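Local coordinates for protein glutathione S-transferase (Ceriporiopsis subvermispora, PDB 6J3E) that probably conjugates glutathione to electrophilic compounds as a serine-type glutathione S-transferase of a wood-decaying fungus, at residues E169-A172 / K173-K177; G157-L160 / E161-A164; R91-D94 / K95-D99; V204-A207 / D208-I211. All blocks are in the same frame, centred on the assembly; numbering follows the deposited sequence.

Overall arrangement
Four local contacts illustrate how short-range bonding shapes a glutathione S-transferase. Following the chain, interaction 3 (91-99) ends helix 86-96 of the thioredoxin-like domain; interaction 2 (157-164) folds the connection after helix 141-153; interaction 1 (169-177) opens helix 169-189; interaction 4 (204-211) starts helix 206-222. They run in series, none nesting or crossing, and each closes only a helical turn or a tight bend. Interactions 1 and 2 touch, Arg171 NH2 lying 2.8 Å from Ala164 O in a probable hydrogen bond. Interactions 3 and 4, their centres about 16 Å apart, share a neighbour: the backbone of Val103 bonds both Asp94 and Tyr206, tying the N-terminal domain to the helical one.

Interaction 1 (E169-A172 / K173-K177)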
# COMPACT_ATOMS: atom_id res chain seq x y z
N GLU A 169 -25.39 -0.55 15.13
CA GLU A 169 -24.28 0.39 15.09
C GLU A 169 -23.04 -0.28 14.51
O GLU A 169 -22.28 0.37 13.77
CB GLU A 169 -24.00 0.97 16.47
CG GLU A 169 -22.77 1.86 16.50
CD GLU A 169 -22.83 2.95 17.55
OE1 GLU A 169 -23.88 3.62 17.66
OE2 GLU A 169 -21.81 3.14 18.26
N LYS A 170 -22.84 -1.57 14.79
CA LYS A 170 -21.75 -2.30 14.15
C LYS A 170 -21.78 -2.11 12.64
O LYS A 170 -20.76 -1.80 12.01
CB LYS A 170 -21.83 -3.79 14.48
CG LYS A 170 -21.17 -4.26 15.75
CD LYS A 170 -21.40 -5.79 15.85
CE LYS A 170 -20.43 -6.47 16.78
NZ LYS A 170 -20.56 -5.84 18.11
N ARG A 171 -22.95 -2.32 12.02
CA ARG A 171 -23.00 -2.22 10.57
C ARG A 171 -22.72 -0.80 10.11
O ARG A 171 -22.11 -0.60 9.05
CB ARG A 171 -24.34 -2.68 10.03
CG ARG A 171 -24.33 -2.83 8.53
CD ARG A 171 -25.63 -3.45 8.04
NE ARG A 171 -25.62 -3.76 6.61
CZ ARG A 171 -25.31 -4.96 6.12
NH1 ARG A 171 -25.34 -5.18 4.81
NH2 ARG A 171 -24.97 -5.94 6.95
N ALA A 172 -23.14 0.19 10.88
CA ALA A 172 -22.89 1.57 10.47
C ALA A 172 -21.41 1.90 10.58
O ALA A 172 -20.85 2.53 9.68
CB ALA A 172 -23.73 2.53 11.31
N LYS A 173 -20.75 1.46 11.66
CA LYS A 173 -19.32 1.68 11.78
C LYS A 173 -18.56 0.95 10.68
O LYS A 173 -17.58 1.48 10.14
CB LYS A 173 -18.84 1.26 13.17
CG LYS A 173 -19.39 2.18 14.27
CD LYS A 173 -18.44 2.35 15.45
CE LYS A 173 -18.11 3.84 15.70
NZ LYS A 173 -17.10 4.39 14.73
N ALA A 174 -19.02 -0.24 10.30
CA ALA A 174 -18.39 -0.97 9.21
C ALA A 174 -18.46 -0.18 7.90
O ALA A 174 -17.49 -0.13 7.14
CB ALA A 174 -19.05 -2.33 9.04
N TRP A 175 -19.63 0.39 7.60
CA TRP A 175 -19.75 1.17 6.36
C TRP A 175 -18.81 2.35 6.39
O TRP A 175 -18.13 2.64 5.40
CB TRP A 175 -21.18 1.65 6.15
CG TRP A 175 -21.99 0.64 5.44
CD1 TRP A 175 -23.13 0.01 5.91
CD2 TRP A 175 -21.73 0.09 4.14
NE1 TRP A 175 -23.59 -0.88 4.96
CE2 TRP A 175 -22.75 -0.86 3.87
CE3 TRP A 175 -20.74 0.31 3.18
CZ2 TRP A 175 -22.81 -1.57 2.68
CZ3 TRP A 175 -20.80 -0.40 2.00
CH2 TRP A 175 -21.83 -1.34 1.76
N GLU A 176 -18.73 3.03 7.53
CA GLU A 176 -17.88 4.20 7.65
C GLU A 176 -16.44 3.85 7.33
O GLU A 176 -15.76 4.57 6.60
CB GLU A 176 -18.03 4.77 9.07
CG GLU A 176 -16.89 5.64 9.52
CD GLU A 176 -17.13 6.18 10.94
OE1 GLU A 176 -17.17 5.38 11.89
OE2 GLU A 176 -17.27 7.40 11.10
N LYS A 177 -15.99 2.70 7.83
CA LYS A 177 -14.65 2.24 7.54
C LYS A 177 -14.50 1.87 6.08
O LYS A 177 -13.43 2.10 5.48
CB LYS A 177 -14.31 1.06 8.46
CG LYS A 177 -12.84 0.94 8.76
CD LYS A 177 -12.55 -0.03 9.93
CE LYS A 177 -11.06 -0.44 10.00
NZ LYS A 177 -10.78 -1.65 9.16
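Lys173 N donates to Glu169 O at 2.8 Å in a nearly straight bond (171° at the hydrogen), the first of four i to i+4 bonds joining 169-172 to 173-177. Ala174 N, Trp175 N and Glu176 N continue the series to Lys170 O, Arg171 O and Ala172 O. One turn on, Lys173 NZ forms a salt bridge with Glu176 OE1 at 3.0 Å. The bent Lys173 chain carries the ammonium group there, while Glu169 OE2 stays 6.0 Å from Lys173 NZ and only the CG atoms of Glu169 and Lys173 draw near. This is the opening of helix 169-189 in the helical domain, a helix start whose Arg171 N is bonded to Ser168 OG. On the inner flank Arg171 and Trp175 lie alongside each other, their planes 72° apart. With CG anti to the backbone N (chi1 -169°), the extended arginine brings NE to 3.9 Å from Trp175 NE1, and both nitrogens converge on Glu228 OE1. A phenylalanine in place of Trp175 would probably leave Glu228 with Arg171 alone of this pair and its carboxylate less firmly oriented. Arg171 CG packs 4.0 Å from Trp175 CD1, and Arg171, Ala174 and Trp175 all rest on Ile130 of helix 109-136.

Interaction 2 (G157-L160 / E161-A164). With EDO (1,2-ethanediol), chain F.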
# COMPACT_ATOMS: atom_id res chain seq x y z
N GLY A 157 -16.02 -17.57 17.02
CA GLY A 157 -17.30 -18.18 17.26
C GLY A 157 -18.52 -17.31 16.95
O GLY A 157 -19.62 -17.86 16.80
N VAL A 158 -18.36 -15.99 16.85
CA VAL A 158 -19.54 -15.15 16.66
C VAL A 158 -20.19 -15.47 15.32
O VAL A 158 -19.52 -15.52 14.28
CB VAL A 158 -19.18 -13.67 16.81
CG1 VAL A 158 -17.95 -13.33 16.02
CG2 VAL A 158 -20.34 -12.81 16.37
N LYS A 159 -21.49 -15.72 15.34
CA LYS A 159 -22.16 -16.17 14.13
C LYS A 159 -22.28 -15.05 13.10
O LYS A 159 -22.22 -13.86 13.42
CB LYS A 159 -23.52 -16.74 14.46
CG LYS A 159 -23.43 -17.84 15.50
CD LYS A 159 -24.81 -18.32 15.91
CE LYS A 159 -25.47 -17.33 16.86
NZ LYS A 159 -26.25 -18.02 17.92
N LEU A 160 -22.46 -15.45 11.85
CA LEU A 160 -22.39 -14.50 10.75
C LEU A 160 -23.41 -13.38 10.92
O LEU A 160 -23.12 -12.21 10.64
CB LEU A 160 -22.60 -15.22 9.42
CG LEU A 160 -21.44 -16.08 8.95
CD1 LEU A 160 -21.72 -16.55 7.55
CD2 LEU A 160 -20.14 -15.29 8.97
N GLU A 161 -24.61 -13.71 11.41
CA GLU A 161 -25.70 -12.74 11.45
C GLU A 161 -25.48 -11.65 12.49
O GLU A 161 -26.14 -10.61 12.42
CB GLU A 161 -27.02 -13.47 11.70
CG GLU A 161 -27.49 -14.36 10.53
CD GLU A 161 -26.67 -15.65 10.34
OE1 GLU A 161 -26.62 -16.16 9.19
OE2 GLU A 161 -26.08 -16.16 11.32
N ASP A 162 -24.55 -11.85 13.43
CA ASP A 162 -24.19 -10.85 14.43
C ASP A 162 -22.95 -10.03 14.06
O ASP A 162 -22.54 -9.17 14.85
CB ASP A 162 -23.97 -11.55 15.79
CG ASP A 162 -25.18 -12.35 16.26
OD1 ASP A 162 -26.33 -11.87 16.11
OD2 ASP A 162 -25.00 -13.48 16.78
N TRP A 163 -22.34 -10.27 12.91
CA TRP A 163 -21.11 -9.57 12.56
C TRP A 163 -21.36 -8.08 12.36
O TRP A 163 -20.70 -7.23 12.97
CB TRP A 163 -20.50 -10.17 11.29
CG TRP A 163 -19.75 -11.43 11.49
CD1 TRP A 163 -19.88 -12.32 12.53
CD2 TRP A 163 -18.74 -11.97 10.63
NE1 TRP A 163 -19.01 -13.38 12.36
CE2 TRP A 163 -18.30 -13.19 11.20
CE3 TRP A 163 -18.17 -11.54 9.42
CZ2 TRP A 163 -17.31 -13.97 10.61
CZ3 TRP A 163 -17.20 -12.33 8.84
CH2 TRP A 163 -16.78 -13.53 9.43
N ALA A 164 -22.33 -7.74 11.50
CA ALA A 164 -22.72 -6.36 11.23
C ALA A 164 -24.19 -6.35 10.83
O ALA A 164 -24.54 -6.08 9.68
CB ALA A 164 -21.84 -5.76 10.14
C1 EDO F . -24.19 -9.34 8.47
O1 EDO F . -24.16 -9.49 9.90
C2 EDO F . -25.64 -9.17 7.98
O2 EDO F . -26.41 -10.34 8.28
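In the irregular connection between helices 141-153 and 169-189, the chain bends so that Trp163 folds back against Val158 and Leu160. The indole NE1 donates to Val158 O at 2.9 Å. The acceptor sits at the edge of the indole, near the ring plane, while the nitrogen approaches from above the carbonyl plane instead of along a lone pair. Leu160 lies alongside the indole and places CD2 over one face, 3.6 Å from the centroid of the six-membered ring and 17° off its normal, a CH-pi contact. Val158 sets CG2 3.9 Å from Trp163 CD1. In the backbone two i to i+3 bonds make successive tight turns, Asp162 N to Lys159 O and Trp163 N to Leu160 O. Replacing Trp163 by an alanine would probably leave Val158 O without its indole donor, strip Leu160 CD2 of the ring face it rests on, and let the bend move more freely. This bend belongs to the C-terminal helical domain, close to the glutathione site: the Trp163 side chain comes within about 4 Å of that of Arg151, a glutathione-binding residue. Leu160 and Trp163 also pack on Pro133 of helix 109-136, and Glu161 forms a salt bridge with Arg148. An ethanediol molecule, probably from the crystallisation liquor, spans the turn: its O1 donates to Leu160 O and accepts from Ala164 N, each at 3.0 Å. Lys159 CE passes 3.9 Å from Asp162 OD2, but Lys159 NZ stops 4.8 Å from that oxygen, short of a salt bridge.

Interaction 3 (R91-D94 / K95-D99); sequences RYLD and KTYPD
The ring of Tyr92 carries Thr96 on one face: OG1 stands 3.0 Å above the plane, displaced toward the rim at CE1, and CB takes part in a CH-pi contact, 4.0 Å from the centroid. The second ring, that of Tyr97, meets its neighbours at the edge instead, with Leu93 O lying in its plane and Tyr92 CE2 coming to 4.4 Å from Tyr97 CE1. Both phenol groups end at one acceptor, since Tyr92 OH and Tyr97 OH each bond Asp76 OD2, which holds the two ring ends in place. The threonine hydroxyl is oriented by a bond of its own. With OG1 anti to the carbonyl carbon (chi1 -60°), it reaches back along the helix and donates to Tyr92 O at 3.1 Å. Tyr92 O is thus gripped twice, for Thr96 N also donates to it, at 2.8 Å. This is the C-terminal end of helix 86-96 in the thioredoxin-like domain. Leu93 packs against both helix 22-34 and strand 73-76, touching Leu31 and Ile74. Lys95 N bonds Arg91 O, and the last of these i to i+4 bonds runs from Tyr97 N to Leu93 O at 3.1 Å. Tyr97 is the first residue to leave helical geometry, and Pro98, which has no N-H to offer, follows it. The proline meets the preceding turn through CA, which lies 3.5 Å from Asp94 O in a CA-H...O contact. The Asp94 carboxylate faces elsewhere, forming a salt bridge with Lys34 and receiving the backbone N-H groups of Val103 and Ile104.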
# COMPACT_ATOMS: atom_id res chain seq x y z
N ARG A 91 0.33 -11.69 -14.18
CA ARG A 91 1.70 -11.62 -14.68
C ARG A 91 1.97 -12.73 -15.67
O ARG A 91 2.62 -12.51 -16.70
CB ARG A 91 2.71 -11.68 -13.54
CG ARG A 91 2.61 -10.49 -12.60
CD ARG A 91 3.62 -10.56 -11.47
NE ARG A 91 3.75 -9.29 -10.79
CZ ARG A 91 2.91 -8.86 -9.88
NH1 ARG A 91 3.13 -7.68 -9.30
NH2 ARG A 91 1.84 -9.60 -9.52
N TYR A 92 1.48 -13.94 -15.36
CA TYR A 92 1.64 -15.04 -16.29
C TYR A 92 0.97 -14.73 -17.61
O TYR A 92 1.53 -14.99 -18.68
CB TYR A 92 1.07 -16.32 -15.69
CG TYR A 92 0.93 -17.39 -16.73
CD1 TYR A 92 1.99 -18.25 -17.01
CD2 TYR A 92 -0.26 -17.54 -17.45
CE1 TYR A 92 1.88 -19.23 -17.96
CE2 TYR A 92 -0.39 -18.52 -18.41
CZ TYR A 92 0.68 -19.36 -18.65
OH TYR A 92 0.55 -20.33 -19.61
N LEU A 93 -0.25 -14.19 -17.57
CA LEU A 93 -0.94 -13.86 -18.81
C LEU A 93 -0.18 -12.79 -19.60
O LEU A 93 -0.10 -12.87 -20.84
CB LEU A 93 -2.36 -13.42 -18.50
CG LEU A 93 -3.19 -14.54 -17.89
CD1 LEU A 93 -4.61 -14.08 -17.61
CD2 LEU A 93 -3.15 -15.76 -18.80
N ASP A 94 0.37 -11.77 -18.91
CA ASP A 94 1.23 -10.78 -19.57
C ASP A 94 2.37 -11.46 -20.31
O ASP A 94 2.66 -11.15 -21.46
CB ASP A 94 1.82 -9.79 -18.54
CG ASP A 94 0.96 -8.54 -18.32
OD1 ASP A 94 -0.15 -8.43 -18.89
OD2 ASP A 94 1.42 -7.66 -17.53
N LYS A 95 3.04 -12.39 -19.63
CA LYS A 95 4.31 -12.93 -20.11
C LYS A 95 4.10 -14.05 -21.12
O LYS A 95 4.96 -14.27 -21.99
CB LYS A 95 5.14 -13.40 -18.90
CG LYS A 95 6.00 -14.62 -19.15
CD LYS A 95 6.14 -15.46 -17.89
CE LYS A 95 6.68 -16.85 -18.21
NZ LYS A 95 6.50 -17.79 -17.07
N THR A 96 2.98 -14.74 -21.07
CA THR A 96 2.77 -15.84 -22.00
C THR A 96 2.05 -15.40 -23.27
O THR A 96 2.26 -16.00 -24.33
CB THR A 96 2.02 -16.96 -21.27
OG1 THR A 96 2.80 -17.40 -20.16
CG2 THR A 96 1.75 -18.16 -22.18
N TYR A 97 1.24 -14.34 -23.20
CA TYR A 97 0.47 -13.84 -24.35
C TYR A 97 0.83 -12.39 -24.58
O TYR A 97 -0.01 -11.50 -24.45
CB TYR A 97 -1.03 -14.02 -24.12
CG TYR A 97 -1.35 -15.47 -23.92
CD1 TYR A 97 -1.36 -16.04 -22.65
CD2 TYR A 97 -1.57 -16.30 -25.00
CE1 TYR A 97 -1.63 -17.38 -22.49
CE2 TYR A 97 -1.84 -17.64 -24.84
CZ TYR A 97 -1.86 -18.18 -23.58
OH TYR A 97 -2.11 -19.53 -23.46
N PRO A 98 2.08 -12.13 -24.97
CA PRO A 98 2.59 -10.74 -24.98
C PRO A 98 1.91 -9.86 -25.99
O PRO A 98 2.03 -8.63 -25.88
CB PRO A 98 4.07 -10.92 -25.32
CG PRO A 98 4.08 -12.15 -26.17
CD PRO A 98 3.06 -13.07 -25.54
N ASP A 99 1.20 -10.42 -26.97
CA ASP A 99 0.51 -9.61 -27.96
C ASP A 99 -0.88 -9.17 -27.51
O ASP A 99 -1.58 -8.51 -28.28
CB ASP A 99 0.42 -10.37 -29.29
CG ASP A 99 1.79 -10.57 -29.95
OD1 ASP A 99 2.63 -9.66 -29.89
OD2 ASP A 99 2.01 -11.66 -30.51

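Interaction 4 (V204-A207 / D208-I211); sequences VSYA and DITI
Ser205, the N-cap of helix 206-222, donates its backbone N-H to Asp208 OD2, N to OD2 2.6 Å. This is the reciprocal half of a capping box, the local motif that begins this helix in many glutathione S-transferases. The proton arrives on the anti side of OD2, 27° out of the carboxylate plane. A water also donates to Asp208 OD2 and bonds Ser205 OG, while OD1 accepts from Phe199 N. Among the backbone bonds, Ile209 N reaches Ser205 O at 3.3 Å, in the carbonyl plane. Tyr206 O holds two donors, Thr210 N at 2.8 Å and Thr210 OG1 at 2.9 Å, arriving from opposite faces of its plane. Apolar contact supplies a hydrophobic staple: Val204 CG1 meets Ile209 CG1 at 4.3 Å across the cap, and Phe247 packs against both. The Thr210 hydroxyl also lies over one face of the Tyr206 ring, 3.3 Å from CE2. Swung out with CG anti to the backbone N (chi1 178°), that ring sends its OH to Ser86 OG, a glutathione-binding residue. With two N-H groups and a water on its carboxylate, buried Asp208 is probably stabilised as the anion, its negative charge favourably placed at a helix N terminus.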
# COMPACT_ATOMS: atom_id res chain seq x y z
N VAL A 204 -5.50 0.93 -19.12
CA VAL A 204 -5.92 -0.00 -18.08
C VAL A 204 -4.73 -0.77 -17.54
O VAL A 204 -3.83 -1.17 -18.29
CB VAL A 204 -6.97 -0.97 -18.65
CG1 VAL A 204 -7.06 -2.23 -17.81
CG2 VAL A 204 -8.29 -0.28 -18.73
N SER A 205 -4.72 -0.99 -16.23
CA SER A 205 -3.67 -1.75 -15.56
C SER A 205 -4.33 -2.76 -14.64
O SER A 205 -5.54 -2.69 -14.39
CB SER A 205 -2.75 -0.82 -14.77
OG SER A 205 -3.53 -0.03 -13.90
N TYR A 206 -3.53 -3.69 -14.11
CA TYR A 206 -4.10 -4.66 -13.18
C TYR A 206 -4.63 -3.98 -11.92
O TYR A 206 -5.51 -4.54 -11.25
CB TYR A 206 -3.09 -5.76 -12.80
CG TYR A 206 -3.60 -6.79 -11.79
CD1 TYR A 206 -4.52 -7.78 -12.16
CD2 TYR A 206 -3.17 -6.78 -10.47
CE1 TYR A 206 -4.99 -8.73 -11.23
CE2 TYR A 206 -3.65 -7.72 -9.53
CZ TYR A 206 -4.55 -8.68 -9.92
OH TYR A 206 -5.02 -9.58 -8.98
N ALA A 207 -4.14 -2.77 -11.60
CA ALA A 207 -4.61 -2.10 -10.39
C ALA A 207 -6.07 -1.67 -10.54
O ALA A 207 -6.84 -1.74 -9.58
CB ALA A 207 -3.72 -0.90 -10.06
N ASP A 208 -6.44 -1.23 -11.74
CA ASP A 208 -7.83 -0.94 -12.06
C ASP A 208 -8.67 -2.20 -11.98
O ASP A 208 -9.80 -2.18 -11.48
CB ASP A 208 -7.93 -0.35 -13.47
CG ASP A 208 -6.89 0.72 -13.74
OD1 ASP A 208 -6.74 1.65 -12.90
OD2 ASP A 208 -6.21 0.62 -14.78
N ILE A 209 -8.15 -3.31 -12.52
CA ILE A 209 -8.88 -4.56 -12.51
C ILE A 209 -9.11 -5.01 -11.08
O ILE A 209 -10.19 -5.51 -10.74
CB ILE A 209 -8.11 -5.62 -13.34
CG1 ILE A 209 -8.02 -5.16 -14.79
CG2 ILE A 209 -8.78 -6.99 -13.24
CD1 ILE A 209 -7.14 -6.04 -15.65
N THR A 210 -8.12 -4.77 -10.21
CA THR A 210 -8.26 -5.14 -8.81
C THR A 210 -9.47 -4.47 -8.18
O THR A 210 -10.23 -5.10 -7.43
CB THR A 210 -6.99 -4.76 -8.04
OG1 THR A 210 -5.88 -5.51 -8.54
CG2 THR A 210 -7.16 -5.03 -6.56
N ILE A 211 -9.67 -3.19 -8.47
CA ILE A 211 -10.75 -2.45 -7.83
C ILE A 211 -12.10 -2.95 -8.32
O ILE A 211 -13.00 -3.25 -7.53
CB ILE A 211 -10.55 -0.94 -8.06
CG1 ILE A 211 -9.21 -0.51 -7.47
CG2 ILE A 211 -11.67 -0.16 -7.43
CD1 ILE A 211 -8.82 0.90 -7.77
O HOH W 1 -4.18 2.10 -15.17